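TCR beta chain (PDB 6LIR) pairs with the alpha chain to form the chicken alpha-beta T-cell receptor, whose variable domains probably recognise peptide antigen held by MHC molecules. Local coordinates at residues V140-G145 with T178-S183; D24-M29 with C88-Y93; W31-P36 with H82-F87; L10-N15 with L110-E115. All blocks are in the same frame, centred on the assembly; numbering follows the deposited sequence.

Interaction 1: residues V140-G145 with T178-S183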
loop_
_atom_site.group_PDB
_atom_site.type_symbol
_atom_site.label_atom_id
_atom_site.label_comp_id
_atom_site.label_asym_id
_atom_site.label_seq_id
_atom_site.Cartn_x
_atom_site.Cartn_y
_atom_site.Cartn_z
ATOM N N VAL B 140 2.175 -7.837 -17.135
ATOM C CA VAL B 140 1.032 -7.185 -16.518
ATOM C C VAL B 140 0.052 -8.260 -16.079
ATOM O O VAL B 140 -0.473 -9.019 -16.903
ATOM C CB VAL B 140 0.375 -6.186 -17.478
ATOM C CG1 VAL B 140 -0.706 -5.404 -16.759
ATOM C CG2 VAL B 140 1.431 -5.248 -18.050
ATOM N N CYS B 141 -0.194 -8.319 -14.778
ATOM C CA CYS B 141 -1.234 -9.159 -14.215
ATOM C C CYS B 141 -2.453 -8.297 -13.942
ATOM O O CYS B 141 -2.342 -7.258 -13.284
ATOM C CB CYS B 141 -0.744 -9.824 -12.930
ATOM S SG CYS B 141 -1.960 -10.860 -12.122
ATOM N N LEU B 142 -3.610 -8.729 -14.426
ATOM C CA LEU B 142 -4.847 -7.987 -14.230
ATOM C C LEU B 142 -5.835 -8.845 -13.456
ATOM O O LEU B 142 -6.164 -9.959 -13.878
ATOM C CB LEU B 142 -5.451 -7.559 -15.571
ATOM C CG LEU B 142 -6.867 -6.976 -15.522
ATOM C CD1 LEU B 142 -6.882 -5.613 -14.843
ATOM C CD2 LEU B 142 -7.472 -6.880 -16.919
ATOM N N ALA B 143 -6.325 -8.318 -12.342
ATOM C CA ALA B 143 -7.448 -8.911 -11.636
ATOM C C ALA B 143 -8.653 -8.019 -11.881
ATOM O O ALA B 143 -8.614 -6.823 -11.577
ATOM C CB ALA B 143 -7.158 -9.047 -10.142
ATOM N N SER B 144 -9.718 -8.595 -12.434
ATOM C CA SER B 144 -10.915 -7.829 -12.737
ATOM C C SER B 144 -12.144 -8.666 -12.426
ATOM O O SER B 144 -12.070 -9.889 -12.274
ATOM C CB SER B 144 -10.939 -7.388 -14.206
ATOM O OG SER B 144 -10.681 -8.486 -15.065
ATOM N N GLY B 145 -13.286 -7.991 -12.350
ATOM C CA GLY B 145 -14.544 -8.668 -12.136
ATOM C C GLY B 145 -14.928 -8.876 -10.689
ATOM O O GLY B 145 -15.963 -9.505 -10.431
ATOM N N THR B 178 -18.207 -3.531 -11.146
ATOM C CA THR B 178 -17.131 -4.317 -10.555
ATOM C C THR B 178 -15.849 -3.489 -10.448
ATOM O O THR B 178 -15.771 -2.356 -10.929
ATOM C CB THR B 178 -16.892 -5.591 -11.362
ATOM O OG1 THR B 178 -17.027 -5.289 -12.756
ATOM C CG2 THR B 178 -17.931 -6.627 -10.988
ATOM N N TYR B 179 -14.848 -4.053 -9.772
ATOM C CA TYR B 179 -13.543 -3.422 -9.619
ATOM C C TYR B 179 -12.479 -4.242 -10.337
ATOM O O TYR B 179 -12.647 -5.439 -10.589
ATOM C CB TYR B 179 -13.147 -3.298 -8.144
ATOM C CG TYR B 179 -14.109 -2.518 -7.287
ATOM C CD1 TYR B 179 -13.933 -1.157 -7.078
ATOM C CD2 TYR B 179 -15.186 -3.144 -6.676
ATOM C CE1 TYR B 179 -14.810 -0.440 -6.293
ATOM C CE2 TYR B 179 -16.067 -2.436 -5.888
ATOM C CZ TYR B 179 -15.875 -1.084 -5.699
ATOM O OH TYR B 179 -16.749 -0.369 -4.913
ATOM N N SER B 180 -11.382 -3.570 -10.685
ATOM C CA SER B 180 -10.197 -4.221 -11.222
ATOM C C SER B 180 -8.961 -3.727 -10.479
ATOM O O SER B 180 -8.979 -2.683 -9.824
ATOM C CB SER B 180 -10.046 -3.966 -12.730
ATOM O OG SER B 180 -9.601 -2.645 -12.984
ATOM N N LEU B 181 -7.872 -4.483 -10.612
ATOM C CA LEU B 181 -6.597 -4.128 -10.003
ATOM C C LEU B 181 -5.479 -4.655 -10.890
ATOM O O LEU B 181 -5.583 -5.752 -11.440
ATOM C CB LEU B 181 -6.465 -4.687 -8.578
ATOM C CG LEU B 181 -5.359 -4.063 -7.718
ATOM C CD1 LEU B 181 -5.764 -2.680 -7.216
ATOM C CD2 LEU B 181 -4.987 -4.970 -6.551
ATOM N N THR B 182 -4.414 -3.872 -11.025
ATOM C CA THR B 182 -3.341 -4.179 -11.957
ATOM C C THR B 182 -2.007 -4.221 -11.229
ATOM O O THR B 182 -1.736 -3.390 -10.358
ATOM C CB THR B 182 -3.286 -3.139 -13.092
ATOM O OG1 THR B 182 -4.549 -3.094 -13.765
ATOM C CG2 THR B 182 -2.199 -3.482 -14.099
ATOM N N SER B 183 -1.160 -5.172 -11.617
ATOM C CA SER B 183 0.197 -5.257 -11.099
ATOM C C SER B 183 1.140 -5.544 -12.250
ATOM O O SER B 183 0.858 -6.399 -13.095
ATOM C CB SER B 183 0.331 -6.352 -10.036
ATOM O OG SER B 183 1.626 -6.319 -9.465
#

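Interaction 2: residues D24-M29 with C88-Y93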
loop_
_atom_site.group_PDB
_atom_site.type_symbol
_atom_site.label_atom_id
_atom_site.label_comp_id
_atom_site.label_asym_id
_atom_site.label_seq_id
_atom_site.Cartn_x
_atom_site.Cartn_y
_atom_site.Cartn_z
ATOM N N ASP B 24 5.836 -11.231 21.681
ATOM C CA ASP B 24 6.891 -10.464 22.331
ATOM C C ASP B 24 6.675 -10.305 23.829
ATOM O O ASP B 24 7.399 -9.532 24.465
ATOM C CB ASP B 24 7.025 -9.085 21.678
ATOM C CG ASP B 24 7.341 -9.170 20.200
ATOM O OD1 ASP B 24 8.453 -9.625 19.860
ATOM O OD2 ASP B 24 6.481 -8.784 19.379
ATOM N N ASN B 25 5.718 -11.030 24.409
ATOM C CA ASN B 25 5.409 -10.927 25.836
ATOM C C ASN B 25 5.064 -9.490 26.228
ATOM O O ASN B 25 5.353 -9.045 27.342
ATOM C CB ASN B 25 6.556 -11.463 26.698
ATOM C CG ASN B 25 6.124 -11.765 28.119
ATOM O OD1 ASN B 25 5.033 -12.290 28.348
ATOM N ND2 ASN B 25 6.973 -11.425 29.082
ATOM N N HIS B 26 4.445 -8.755 25.312
ATOM C CA HIS B 26 4.128 -7.356 25.550
ATOM C C HIS B 26 2.890 -7.234 26.422
ATOM O O HIS B 26 1.898 -7.937 26.214
ATOM C CB HIS B 26 3.897 -6.627 24.227
ATOM C CG HIS B 26 5.156 -6.202 23.544
ATOM N ND1 HIS B 26 5.166 -5.642 22.285
ATOM C CD2 HIS B 26 6.449 -6.259 23.941
ATOM C CE1 HIS B 26 6.411 -5.369 21.938
ATOM N NE2 HIS B 26 7.208 -5.734 22.926
ATOM N N ASP B 27 2.941 -6.321 27.392
ATOM C CA ASP B 27 1.777 -6.126 28.246
ATOM C C ASP B 27 0.731 -5.247 27.577
ATOM O O ASP B 27 -0.470 -5.464 27.769
ATOM C CB ASP B 27 2.193 -5.498 29.580
ATOM C CG ASP B 27 3.083 -6.407 30.407
ATOM O OD1 ASP B 27 3.019 -7.643 30.220
ATOM O OD2 ASP B 27 3.846 -5.884 31.247
ATOM N N TYR B 28 1.155 -4.279 26.769
ATOM C CA TYR B 28 0.225 -3.374 26.112
ATOM C C TYR B 28 -0.124 -3.907 24.732
ATOM O O TYR B 28 0.765 -4.275 23.957
ATOM C CB TYR B 28 0.819 -1.968 26.000
ATOM C CG TYR B 28 -0.145 -0.941 25.447
ATOM C CD1 TYR B 28 -1.079 -0.321 26.271
ATOM C CD2 TYR B 28 -0.125 -0.592 24.101
ATOM C CE1 TYR B 28 -1.962 0.617 25.771
ATOM C CE2 TYR B 28 -1.004 0.344 23.591
ATOM C CZ TYR B 28 -1.921 0.946 24.431
ATOM O OH TYR B 28 -2.799 1.881 23.930
ATOM N N MET B 29 -1.420 -3.958 24.437
ATOM C CA MET B 29 -1.901 -4.227 23.094
ATOM C C MET B 29 -3.020 -3.246 22.795
ATOM O O MET B 29 -3.627 -2.676 23.705
ATOM C CB MET B 29 -2.386 -5.673 22.938
ATOM C CG MET B 29 -1.310 -6.701 23.210
ATOM S SD MET B 29 -1.881 -8.368 22.874
ATOM C CE MET B 29 -2.116 -8.284 21.097
ATOM N N CYS B 88 -3.707 -3.792 14.694
ATOM C CA CYS B 88 -3.326 -4.164 16.044
ATOM C C CYS B 88 -1.904 -3.704 16.314
ATOM O O CYS B 88 -1.051 -3.726 15.421
ATOM C CB CYS B 88 -3.433 -5.668 16.266
ATOM S SG CYS B 88 -2.623 -6.180 17.782
ATOM N N ALA B 89 -1.654 -3.276 17.546
ATOM C CA ALA B 89 -0.335 -2.800 17.918
ATOM C C ALA B 89 -0.032 -3.248 19.335
ATOM O O ALA B 89 -0.934 -3.526 20.127
ATOM C CB ALA B 89 -0.239 -1.272 17.807
ATOM N N SER B 90 1.260 -3.323 19.649
ATOM C CA SER B 90 1.692 -3.718 20.979
ATOM C C SER B 90 2.926 -2.926 21.386
ATOM O O SER B 90 3.643 -2.374 20.549
ATOM C CB SER B 90 1.993 -5.220 21.041
ATOM O OG SER B 90 3.326 -5.479 20.630
ATOM N N SER B 91 3.167 -2.891 22.696
ATOM C CA SER B 91 4.403 -2.362 23.247
ATOM C C SER B 91 4.669 -3.026 24.589
ATOM O O SER B 91 3.776 -3.620 25.198
ATOM C CB SER B 91 4.351 -0.839 23.398
ATOM O OG SER B 91 3.244 -0.452 24.191
ATOM N N SER B 92 5.924 -2.920 25.035
ATOM C CA SER B 92 6.323 -3.443 26.340
ATOM C C SER B 92 5.399 -2.939 27.445
ATOM O O SER B 92 4.937 -3.712 28.294
ATOM C CB SER B 92 7.777 -3.070 26.623
ATOM O OG SER B 92 8.024 -2.961 28.011
ATOM N N TYR B 93 5.128 -1.636 27.441
ATOM C CA TYR B 93 4.182 -0.994 28.343
ATOM C C TYR B 93 3.814 0.342 27.713
ATOM O O TYR B 93 4.450 0.788 26.755
ATOM C CB TYR B 93 4.782 -0.804 29.744
ATOM C CG TYR B 93 6.204 -0.266 29.737
ATOM C CD1 TYR B 93 6.473 1.044 29.354
ATOM C CD2 TYR B 93 7.276 -1.065 30.117
ATOM C CE1 TYR B 93 7.766 1.538 29.339
ATOM C CE2 TYR B 93 8.577 -0.578 30.102
ATOM C CZ TYR B 93 8.814 0.725 29.714
ATOM O OH TYR B 93 10.100 1.218 29.700
HETATM O O HOH W 1 4.586 -7.315 18.619
#

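Interaction 3: residues W31-P36 with H82-F87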
loop_
_atom_site.group_PDB
_atom_site.type_symbol
_atom_site.label_atom_id
_atom_site.label_comp_id
_atom_site.label_asym_id
_atom_site.label_seq_id
_atom_site.Cartn_x
_atom_site.Cartn_y
_atom_site.Cartn_z
ATOM N N TRP B 31 -6.001 -1.793 19.467
ATOM C CA TRP B 31 -6.652 -1.909 18.170
ATOM C C TRP B 31 -6.924 -0.503 17.662
ATOM O O TRP B 31 -7.470 0.330 18.394
ATOM C CB TRP B 31 -7.958 -2.707 18.258
ATOM C CG TRP B 31 -7.785 -4.198 18.130
ATOM C CD1 TRP B 31 -7.871 -5.123 19.134
ATOM C CD2 TRP B 31 -7.511 -4.935 16.929
ATOM N NE1 TRP B 31 -7.664 -6.387 18.633
ATOM C CE2 TRP B 31 -7.440 -6.300 17.283
ATOM C CE3 TRP B 31 -7.314 -4.574 15.590
ATOM C CZ2 TRP B 31 -7.184 -7.303 16.348
ATOM C CZ3 TRP B 31 -7.057 -5.575 14.662
ATOM C CH2 TRP B 31 -6.993 -6.921 15.046
ATOM N N TYR B 32 -6.552 -0.247 16.412
ATOM C CA TYR B 32 -6.617 1.077 15.814
ATOM C C TYR B 32 -7.444 1.005 14.544
ATOM O O TYR B 32 -7.475 -0.025 13.862
ATOM C CB TYR B 32 -5.218 1.617 15.481
ATOM C CG TYR B 32 -4.511 2.274 16.639
ATOM C CD1 TYR B 32 -4.716 3.618 16.928
ATOM C CD2 TYR B 32 -3.633 1.556 17.446
ATOM C CE1 TYR B 32 -4.075 4.228 17.990
ATOM C CE2 TYR B 32 -2.983 2.161 18.514
ATOM C CZ TYR B 32 -3.208 3.500 18.776
ATOM O OH TYR B 32 -2.578 4.120 19.830
ATOM N N LEU B 33 -8.118 2.102 14.227
ATOM C CA LEU B 33 -8.954 2.180 13.040
ATOM C C LEU B 33 -8.354 3.199 12.085
ATOM O O LEU B 33 -8.060 4.331 12.483
ATOM C CB LEU B 33 -10.383 2.586 13.408
ATOM C CG LEU B 33 -11.447 2.507 12.315
ATOM C CD1 LEU B 33 -12.234 1.222 12.459
ATOM C CD2 LEU B 33 -12.373 3.711 12.386
ATOM N N GLN B 34 -8.166 2.789 10.835
ATOM C CA GLN B 34 -7.693 3.670 9.776
ATOM C C GLN B 34 -8.772 3.771 8.711
ATOM O O GLN B 34 -9.125 2.766 8.085
ATOM C CB GLN B 34 -6.385 3.165 9.167
ATOM C CG GLN B 34 -5.820 4.098 8.094
ATOM C CD GLN B 34 -4.647 3.497 7.350
ATOM O OE1 GLN B 34 -4.813 2.596 6.527
ATOM N NE2 GLN B 34 -3.451 3.999 7.634
ATOM N N GLN B 35 -9.296 4.972 8.514
ATOM C CA GLN B 35 -10.174 5.243 7.390
ATOM C C GLN B 35 -9.618 6.420 6.604
ATOM O O GLN B 35 -8.895 7.253 7.163
ATOM C CB GLN B 35 -11.603 5.541 7.869
ATOM C CG GLN B 35 -12.248 4.355 8.582
ATOM C CD GLN B 35 -13.601 4.681 9.183
ATOM O OE1 GLN B 35 -13.765 5.688 9.877
ATOM N NE2 GLN B 35 -14.581 3.820 8.929
ATOM N N PRO B 36 -9.906 6.490 5.290
ATOM C CA PRO B 36 -9.365 7.577 4.456
ATOM C C PRO B 36 -9.473 8.959 5.083
ATOM O O PRO B 36 -10.572 9.426 5.395
ATOM C CB PRO B 36 -10.202 7.478 3.176
ATOM C CG PRO B 36 -10.538 6.026 3.082
ATOM C CD PRO B 36 -10.718 5.544 4.501
ATOM N N HIS B 82 -18.547 0.222 9.996
ATOM C CA HIS B 82 -17.406 -0.607 10.401
ATOM C C HIS B 82 -16.306 -0.741 9.344
ATOM O O HIS B 82 -15.180 -1.112 9.697
ATOM C CB HIS B 82 -17.892 -1.980 10.864
ATOM C CG HIS B 82 -18.523 -1.937 12.219
ATOM N ND1 HIS B 82 -19.877 -2.100 12.411
ATOM C CD2 HIS B 82 -17.999 -1.683 13.442
ATOM C CE1 HIS B 82 -20.157 -1.970 13.694
ATOM N NE2 HIS B 82 -19.035 -1.719 14.344
ATOM N N SER B 83 -16.589 -0.470 8.070
ATOM C CA SER B 83 -15.619 -0.773 7.020
ATOM C C SER B 83 -14.384 0.111 7.152
ATOM O O SER B 83 -14.487 1.342 7.191
ATOM C CB SER B 83 -16.258 -0.595 5.646
ATOM O OG SER B 83 -17.435 -1.377 5.526
ATOM N N ALA B 84 -13.215 -0.520 7.201
ATOM C CA ALA B 84 -11.985 0.165 7.573
ATOM C C ALA B 84 -10.821 -0.807 7.425
ATOM O O ALA B 84 -11.007 -1.998 7.155
ATOM C CB ALA B 84 -12.042 0.712 8.997
ATOM N N ILE B 85 -9.615 -0.280 7.612
ATOM C CA ILE B 85 -8.439 -1.103 7.852
ATOM C C ILE B 85 -8.142 -1.043 9.342
ATOM O O ILE B 85 -8.037 0.046 9.922
ATOM C CB ILE B 85 -7.230 -0.628 7.028
ATOM C CG1 ILE B 85 -7.580 -0.581 5.540
ATOM C CG2 ILE B 85 -6.036 -1.548 7.258
ATOM C CD1 ILE B 85 -6.408 -0.208 4.649
ATOM N N TYR B 86 -8.025 -2.208 9.966
ATOM C CA TYR B 86 -7.852 -2.315 11.407
ATOM C C TYR B 86 -6.415 -2.714 11.686
ATOM O O TYR B 86 -5.902 -3.658 11.076
ATOM C CB TYR B 86 -8.811 -3.350 12.010
ATOM C CG TYR B 86 -10.264 -2.934 12.005
ATOM C CD1 TYR B 86 -11.003 -2.938 10.831
ATOM C CD2 TYR B 86 -10.898 -2.541 13.177
ATOM C CE1 TYR B 86 -12.331 -2.559 10.820
ATOM C CE2 TYR B 86 -12.231 -2.161 13.177
ATOM C CZ TYR B 86 -12.939 -2.172 11.992
ATOM O OH TYR B 86 -14.263 -1.793 11.973
ATOM N N PHE B 87 -5.768 -1.998 12.599
ATOM C CA PHE B 87 -4.385 -2.276 12.946
ATOM C C PHE B 87 -4.306 -2.645 14.417
ATOM O O PHE B 87 -4.791 -1.903 15.276
ATOM C CB PHE B 87 -3.486 -1.066 12.658
ATOM C CG PHE B 87 -3.178 -0.870 11.197
ATOM C CD1 PHE B 87 -2.208 -1.639 10.573
ATOM C CD2 PHE B 87 -3.850 0.088 10.451
ATOM C CE1 PHE B 87 -1.917 -1.464 9.227
ATOM C CE2 PHE B 87 -3.560 0.271 9.102
ATOM C CZ PHE B 87 -2.594 -0.506 8.493
#

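Interaction 4: residues L10-N15 with L110-E115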
loop_
_atom_site.group_PDB
_atom_site.type_symbol
_atom_site.label_atom_id
_atom_site.label_comp_id
_atom_site.label_asym_id
_atom_site.label_seq_id
_atom_site.Cartn_x
_atom_site.Cartn_y
_atom_site.Cartn_z
ATOM N N LEU B 10 -17.770 -8.895 5.827
ATOM C CA LEU B 10 -18.928 -9.208 6.645
ATOM C C LEU B 10 -20.202 -8.719 5.972
ATOM O O LEU B 10 -20.184 -7.828 5.120
ATOM C CB LEU B 10 -18.822 -8.567 8.034
ATOM C CG LEU B 10 -17.641 -8.961 8.911
ATOM C CD1 LEU B 10 -17.723 -8.214 10.223
ATOM C CD2 LEU B 10 -17.627 -10.466 9.134
ATOM N N LYS B 11 -21.314 -9.315 6.383
ATOM C CA LYS B 11 -22.645 -8.871 6.002
ATOM C C LYS B 11 -23.226 -7.987 7.098
ATOM O O LYS B 11 -22.763 -7.989 8.241
ATOM C CB LYS B 11 -23.576 -10.059 5.734
ATOM C CG LYS B 11 -23.394 -10.733 4.374
ATOM C CD LYS B 11 -23.105 -12.219 4.535
ATOM C CE LYS B 11 -21.674 -12.422 4.964
ATOM N NZ LYS B 11 -21.224 -13.845 5.124
ATOM N N GLU B 12 -24.242 -7.212 6.727
ATOM C CA GLU B 12 -24.900 -6.330 7.681
ATOM C C GLU B 12 -25.472 -7.130 8.846
ATOM O O GLU B 12 -25.971 -8.246 8.668
ATOM C CB GLU B 12 -26.012 -5.546 6.987
ATOM C CG GLU B 12 -26.240 -4.152 7.534
ATOM C CD GLU B 12 -26.467 -3.137 6.435
ATOM O OE1 GLU B 12 -25.658 -2.193 6.315
ATOM O OE2 GLU B 12 -27.453 -3.291 5.681
ATOM N N ASP B 13 -25.357 -6.565 10.049
ATOM C CA ASP B 13 -25.869 -7.098 11.310
ATOM C C ASP B 13 -25.034 -8.264 11.819
ATOM O O ASP B 13 -25.313 -8.781 12.907
ATOM C CB ASP B 13 -27.340 -7.535 11.221
ATOM C CG ASP B 13 -28.272 -6.380 10.909
ATOM O OD1 ASP B 13 -28.040 -5.678 9.902
ATOM O OD2 ASP B 13 -29.241 -6.174 11.671
ATOM N N GLU B 14 -24.023 -8.693 11.075
ATOM C CA GLU B 14 -23.197 -9.816 11.485
ATOM C C GLU B 14 -22.343 -9.460 12.692
ATOM O O GLU B 14 -21.982 -8.302 12.911
ATOM C CB GLU B 14 -22.292 -10.255 10.341
ATOM C CG GLU B 14 -22.485 -11.682 9.913
ATOM C CD GLU B 14 -21.359 -12.143 9.033
ATOM O OE1 GLU B 14 -21.416 -11.856 7.826
ATOM O OE2 GLU B 14 -20.421 -12.786 9.540
ATOM N N ASN B 15 -22.028 -10.476 13.485
ATOM C CA ASN B 15 -21.018 -10.337 14.518
ATOM C C ASN B 15 -19.748 -11.036 14.057
ATOM O O ASN B 15 -19.788 -11.986 13.270
ATOM C CB ASN B 15 -21.492 -10.938 15.842
ATOM C CG ASN B 15 -22.625 -10.151 16.469
ATOM O OD1 ASN B 15 -22.739 -8.940 16.280
ATOM N ND2 ASN B 15 -23.472 -10.840 17.226
ATOM N N LEU B 110 -20.693 -5.568 3.983
ATOM C CA LEU B 110 -21.542 -5.563 2.806
ATOM C C LEU B 110 -23.025 -5.531 3.165
ATOM O O LEU B 110 -23.440 -5.841 4.283
ATOM C CB LEU B 110 -21.232 -6.770 1.918
ATOM C CG LEU B 110 -19.993 -6.577 1.039
ATOM C CD1 LEU B 110 -20.076 -7.445 -0.203
ATOM C CD2 LEU B 110 -19.803 -5.106 0.662
ATOM N N GLY B 111 -23.817 -5.139 2.177
ATOM C CA GLY B 111 -25.255 -5.280 2.267
ATOM C C GLY B 111 -25.671 -6.738 2.181
ATOM O O GLY B 111 -25.048 -7.545 1.491
ATOM N N LYS B 112 -26.747 -7.089 2.884
ATOM C CA LYS B 112 -27.117 -8.491 3.051
ATOM C C LYS B 112 -27.725 -9.066 1.782
ATOM O O LYS B 112 -28.250 -10.184 1.796
ATOM C CB LYS B 112 -28.161 -8.631 4.153
ATOM C CG LYS B 112 -28.165 -7.522 5.189
ATOM C CD LYS B 112 -29.418 -7.641 6.048
ATOM C CE LYS B 112 -29.534 -9.040 6.638
ATOM N NZ LYS B 112 -30.485 -9.131 7.782
ATOM N N ASN B 113 -27.651 -8.298 0.701
ATOM C CA ASN B 113 -28.072 -8.650 -0.644
ATOM C C ASN B 113 -26.894 -8.861 -1.576
ATOM O O ASN B 113 -26.899 -9.808 -2.368
ATOM C CB ASN B 113 -28.947 -7.526 -1.200
ATOM C CG ASN B 113 -28.426 -6.164 -0.796
ATOM O OD1 ASN B 113 -28.514 -5.787 0.371
ATOM N ND2 ASN B 113 -27.842 -5.437 -1.743
ATOM N N SER B 114 -25.876 -8.012 -1.469
ATOM C CA SER B 114 -24.719 -8.096 -2.346
ATOM C C SER B 114 -23.908 -9.349 -2.046
ATOM O O SER B 114 -23.701 -9.717 -0.887
ATOM C CB SER B 114 -23.842 -6.855 -2.173
ATOM O OG SER B 114 -24.218 -5.831 -3.077
ATOM N N GLU B 115 -23.447 -10.005 -3.101
ATOM C CA GLU B 115 -22.562 -11.147 -2.961
ATOM C C GLU B 115 -21.124 -10.765 -3.283
ATOM O O GLU B 115 -20.850 -9.773 -3.964
ATOM C CB GLU B 115 -23.014 -12.304 -3.851
ATOM C CG GLU B 115 -23.820 -13.346 -3.097
ATOM C CD GLU B 115 -23.518 -14.759 -3.548
ATOM O OE1 GLU B 115 -23.236 -15.610 -2.678
ATOM O OE2 GLU B 115 -23.562 -15.017 -4.769
#

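Interaction 1: residues V140-G145 with T178-S183
The flat groups that meet between Cys141 and Ser183, and again between Ala143 and Leu181, are peptide units: no aromatic ring carries this contact. Each pair is joined by two backbone hydrogen bonds, among them Cys141 N to Ser183 O at 2.8 Å and Leu181 N to Ala143 O at 2.6 Å. The strands run antiparallel, their axes at 167°. One face of the pairing bears Cys141, Ala143, Leu181 and Ser183; the other bears Leu142, Ser144, Ser180 and Thr182. On this second face Leu142 CD1 lies 3.6 Å from Thr182 OG1. Thr182 sends CG2 anti to its own N, so that this methyl group crosses obliquely over Val140 and reaches Val140 CG1 at 3.6 Å. Ser144 CB rests 3.8 Å from Ser180 CB. Toward Gly145 the pairing slackens, with a weak bond from Gly145 N to Tyr179 O at 3.2 Å, while Thr178 CG2 packs 3.5 Å from Gly145 O. The two segments are the central B and E strands of a C1-set domain, flanked by strands 120-124 and 166-175. The Cys141 face looks onto strand 152-157 of the second sheet, where Ser183 OG is bonded to Trp155 as well as to Thr168, and Cys141 is tied by disulfide to Cys201. The Leu142 face packs on Trp172 of the TCR alpha chain.

Interaction 2: residues D24-M29 with C88-Y93
Polar side-chain bonding is led by His26 and Ser90. His26 ND1 and Ser90 OG form a very short hydrogen bond of 2.5 Å, with the hydroxyl near the plane of the ring. Ser90 OG also meets a water at 3.0 Å that donates to Asp24 OD2, and this links the start of one segment to the other. The His26 ring is sandwiched by packing: Ser92 N lies 3.5 Å above its plane, over its centre, and Asp24 CB covers the opposite face. With an alanine here, a gap would probably open between Asp24 and the Ser91-Ser92 peptide, and Ser90 OG would lose its imidazole mate. Among the backbone bonds, Tyr28 and Ser91 form an antiparallel hydrogen-bonded pair, with Tyr28 N to Ser91 O at 3.1 Å. Ser91 OG, set between its own N and carbonyl carbon (chi1 56°), donates to Tyr93 O and comes 3.4 Å from Tyr28 CD2. Apolar packing is modest; Met29, bent at its last torsion (chi3 66°), brings CE to 4.0 Å from Cys88 SG. That sulfur belongs to the disulfide with Cys20, while Asp27 turns to Gln68. Such pairing, at the ends of strands C and F, is found in immunoglobulin V domains where the first and third complementarity-determining loops lie side by side, the surface that in T-cell receptors faces the antigen.

Interaction 3: residues W31-P36 with H82-F87
Tyr32 with Phe87 and Gln34 with Ile85 form antiparallel hydrogen-bonded pairs, with Tyr32 N to Phe87 O at 2.7 Å, between strands whose axes lie at 153°. Side chains divide between two faces. On one, Leu33 CG stands anti to the backbone N (chi1 -171°), which carries the branch alongside Tyr86; Leu33 CD1 sits over a face of the phenol ring, 3.5 Å from Tyr86 CE2. Leu33 CD1 also touches Ala84 CB at 3.5 Å, roughly at right angles to the ring contact. Trp31 crosses Tyr86 at about a right angle, its CZ3 3.9 Å from Tyr86 CB. Tyr86 OH donates to a lone pair of His82 O at 2.5 Å, the tyrosine corner of immunoglobulin folds, and is also bonded to Tyr61. On the other face the Phe87 ring closes on the stem of Gln34, with Phe87 CE2 4.0 Å from Gln34 CB. Tyr32 there meets Phe99 of the TCR alpha chain edge to face. Beyond the strand, Gln35 NE2 donates almost straight to Ser83 O at 3.0 Å, in the plane of its amide, and its OE1 takes Lys38. A leucine in its place would probably leave Ser83 O without this donor and the Lys38 amine without its amide partner. The chemistry is thus two-sided: a buried aromatic and aliphatic face, its phenol satisfied by bonds, behind one that joins the variable domains.

Interaction 4: residues L10-N15 with L110-E115
An unusual torsion brings Lys112 onto Glu12: its CG is nearly eclipsed on N (chi1 -25°) and lies 3.4 Å from Glu12 CB, hydrocarbon against hydrocarbon. The Glu12 chain, itself off a staggered position (chi1 -147°), carries its carboxylate elsewhere, and Glu12 OE2 and Lys112 NZ stay 6.9 Å apart. Closer to the amine is Asp13, whose OD1 stands 4.7 Å from Lys112 NZ, still short of a salt bridge; Asp13 also has a long, weak ion pair with Lys79. The firm link between the segments is backbone: Leu110 N donates to Leu10 O at 2.6 Å and an almost straight 174°. Lys11 and Leu110 form a parallel bridge there, and Leu110 CB packs against the same Leu10 carbonyl. Immediately afterwards Lys11 to Glu14 make a type II turn, whose return is pinned by the Glu14 carboxylate. Glu14 OE1 accepts Lys11 N at 2.9 Å from above the carboxylate plane, and pairs with Lys11 NZ at 3.4 Å. The parallel pairing of an edge strand with strand 100-110 is a hallmark of V-set domains. Leu110 touches Phe147 where the chain passes on toward the constant domain. Chemically, main-chain bonding holds the junction, while the one direct salt bridge, Lys11 with Glu14, lies within a single segment, and the charges facing each other across the contact stand too far apart to pair and probably add little attraction.

In the fold
Interactions 2 and 3 hold the same two strands, 28-34 and 84-91, at successive levels, and they touch where Trp31 CZ3 packs 3.8 Å from Cys88 N. The deeper one, interaction 3, relies on aromatic and aliphatic packing; interaction 2, nearer the loops, exchanges this for serines, an imidazole and water. Interaction 4 reaches the same sheet at its parallel edge, is only partly buried and is rich in charge. Interaction 1, about 24 Å from interaction 3 between centres, repeats buried antiparallel pairing in the constant domain, with small and aliphatic side chains. Interactions 1 and 3 both present one face to the alpha chain, whereas interactions 2 and 4 are not touched by it.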